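PDB 3DWC: metallocarboxypeptidase from Trypanosoma cruzi, which probably removes single amino acids from the C-terminal end of peptides, with broad specificity except for proline, as a metal-dependent carboxypeptidase of the M32 family. Local coordinates for residues B[7-12]-B[63-68]. Sequence-based numbering, arbitrary orientation.
Sequences KELERV and RALIEE
Leu9 reaches from helix 3-32 onto the backbone of helix 60-71, between Leu65 and Ile66. Its CD1 lies 3.7 Å from Leu65 C and equally close to Ile66 N. Its CD2 meets Ile66 CG1 at 3.8 Å, the two side chains lying roughly perpendicular. Leu9 and Leu65 lie side by side and point opposite ways, with Leu9 CG 3.8 Å from Leu65 CB. This is the tight part of the contact. Leu9 and Ile66 are buried, and no hydrogen bond crosses between the segments. The short segments run roughly antiparallel, at 139°, with their axes 9.8 Å apart.

On the more exposed side, the aliphatic part of Glu8 makes a smaller contact with Leu65. Glu8 CG stands anti to its own N (chi1 173°) and touches Leu65 CD1 at 3.4 Å. A bend at chi2 leads the carboxylate to Arg11. Arg11 NE and Arg11 NH2 both bond Glu8 OE1, each at 3.1 Å, in a side-on salt bridge within one helix turn. Lys61 adds only a weak, long ion pair.

The contact joins two helices in a peripheral helical part of the chain, away from the cobalt site. Helix 78-95 covers the buried side, where Met87 touches Leu9 and Trp91 touches Ile66.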
loop_
_atom_site.group_PDB
_atom_site.type_symbol
_atom_site.label_atom_id
_atom_site.label_comp_id
_atom_site.label_asym_id
_atom_site.label_seq_id
_atom_site.Cartn_x
_atom_site.Cartn_y
_atom_site.Cartn_z
ATOM N N LYS B 7 11.012 20.132 -22.646
ATOM C CA LYS B 7 11.232 18.695 -22.473
ATOM C C LYS B 7 11.975 18.352 -21.156
ATOM O O LYS B 7 11.711 17.311 -20.520
ATOM C CB LYS B 7 11.963 18.105 -23.682
ATOM C CG LYS B 7 11.063 17.928 -24.920
ATOM C CD LYS B 7 10.262 16.617 -24.812
ATOM C CE LYS B 7 9.045 16.603 -25.710
ATOM N NZ LYS B 7 8.352 15.271 -25.651
ATOM N N GLU B 8 12.888 19.224 -20.748
ATOM C CA GLU B 8 13.540 19.054 -19.460
ATOM C C GLU B 8 12.519 19.179 -18.331
ATOM O O GLU B 8 12.544 18.397 -17.408
ATOM C CB GLU B 8 14.671 20.059 -19.287
ATOM C CG GLU B 8 15.309 20.058 -17.891
ATOM C CD GLU B 8 16.125 18.809 -17.605
ATOM O OE1 GLU B 8 16.143 18.371 -16.416
ATOM O OE2 GLU B 8 16.733 18.269 -18.567
ATOM N N LEU B 9 11.612 20.151 -18.420
ATOM C CA LEU B 9 10.498 20.223 -17.491
ATOM C C LEU B 9 9.648 18.958 -17.511
ATOM O O LEU B 9 9.213 18.484 -16.473
ATOM C CB LEU B 9 9.636 21.458 -17.728
ATOM C CG LEU B 9 10.257 22.767 -17.201
ATOM C CD1 LEU B 9 9.774 23.965 -18.007
ATOM C CD2 LEU B 9 9.989 22.986 -15.720
ATOM N N GLU B 10 9.385 18.419 -18.686
ATOM C CA GLU B 10 8.555 17.238 -18.768
ATOM C C GLU B 10 9.161 16.140 -17.924
ATOM O O GLU B 10 8.464 15.460 -17.195
ATOM C CB GLU B 10 8.394 16.761 -20.207
ATOM C CG GLU B 10 7.323 17.508 -20.985
ATOM C CD GLU B 10 6.834 16.734 -22.216
ATOM O OE1 GLU B 10 7.586 15.878 -22.703
ATOM O OE2 GLU B 10 5.700 16.976 -22.695
ATOM N N ARG B 11 10.466 15.965 -18.074
ATOM C CA ARG B 11 11.264 14.973 -17.336
ATOM C C ARG B 11 11.199 15.156 -15.815
ATOM O O ARG B 11 11.089 14.187 -15.057
ATOM C CB ARG B 11 12.721 15.076 -17.820
ATOM C CG ARG B 11 13.641 13.968 -17.313
ATOM C CD ARG B 11 15.169 14.287 -17.547
ATOM N NE ARG B 11 15.659 15.272 -16.570
ATOM C CZ ARG B 11 15.837 15.019 -15.263
ATOM N NH1 ARG B 11 15.599 13.806 -14.748
ATOM N NH2 ARG B 11 16.269 15.988 -14.454
ATOM N N VAL B 12 11.303 16.401 -15.372
ATOM C CA VAL B 12 11.145 16.723 -13.968
ATOM C C VAL B 12 9.752 16.353 -13.515
ATOM O O VAL B 12 9.594 15.758 -12.470
ATOM C CB VAL B 12 11.376 18.208 -13.688
ATOM C CG1 VAL B 12 11.025 18.554 -12.253
ATOM C CG2 VAL B 12 12.833 18.574 -13.996
ATOM N N ARG B 63 12.145 27.327 -12.095
ATOM C CA ARG B 63 11.713 28.662 -12.505
ATOM C C ARG B 63 12.436 29.151 -13.761
ATOM O O ARG B 63 11.809 29.649 -14.696
ATOM C CB ARG B 63 11.954 29.649 -11.372
ATOM C CG ARG B 63 11.460 31.069 -11.631
ATOM C CD ARG B 63 12.118 32.013 -10.655
ATOM N NE ARG B 63 11.785 33.400 -10.951
ATOM C CZ ARG B 63 10.875 34.126 -10.301
ATOM N NH1 ARG B 63 10.171 33.610 -9.291
ATOM N NH2 ARG B 63 10.677 35.398 -10.667
ATOM N N ALA B 64 13.752 29.010 -13.769
ATOM C CA ALA B 64 14.571 29.347 -14.933
ATOM C C ALA B 64 14.149 28.509 -16.146
ATOM O O ALA B 64 14.078 29.017 -17.274
ATOM C CB ALA B 64 16.048 29.141 -14.612
ATOM N N LEU B 65 13.830 27.234 -15.917
ATOM C CA LEU B 65 13.389 26.373 -17.012
ATOM C C LEU B 65 12.036 26.859 -17.571
ATOM O O LEU B 65 11.854 26.989 -18.775
ATOM C CB LEU B 65 13.323 24.902 -16.578
ATOM C CG LEU B 65 14.624 24.094 -16.538
ATOM C CD1 LEU B 65 14.358 22.721 -15.959
ATOM C CD2 LEU B 65 15.268 23.974 -17.911
ATOM N N ILE B 66 11.104 27.147 -16.673
ATOM C CA ILE B 66 9.789 27.609 -17.059
ATOM C C ILE B 66 9.897 28.910 -17.863
ATOM O O ILE B 66 9.251 29.064 -18.894
ATOM C CB ILE B 66 8.849 27.803 -15.826
ATOM C CG1 ILE B 66 8.505 26.463 -15.157
ATOM C CG2 ILE B 66 7.556 28.435 -16.240
ATOM C CD1 ILE B 66 7.643 26.628 -13.916
ATOM N N GLU B 67 10.714 29.837 -17.386
ATOM C CA GLU B 67 10.952 31.110 -18.086
ATOM C C GLU B 67 11.570 30.952 -19.484
ATOM O O GLU B 67 11.104 31.579 -20.428
ATOM C CB GLU B 67 11.787 32.050 -17.213
ATOM C CG GLU B 67 10.975 32.598 -16.037
ATOM C CD GLU B 67 11.756 33.517 -15.105
ATOM O OE1 GLU B 67 11.129 34.036 -14.166
ATOM O OE2 GLU B 67 12.979 33.727 -15.295
ATOM N N GLU B 68 12.588 30.112 -19.639
ATOM C CA GLU B 68 13.105 29.847 -20.978
ATOM C C GLU B 68 12.069 29.216 -21.897
ATOM O O GLU B 68 11.983 29.568 -23.072
ATOM C CB GLU B 68 14.350 28.972 -20.965
ATOM C CG GLU B 68 15.597 29.633 -20.393
ATOM C CD GLU B 68 16.013 30.929 -21.100
ATOM O OE1 GLU B 68 16.840 31.662 -20.517
ATOM O OE2 GLU B 68 15.532 31.227 -22.219
#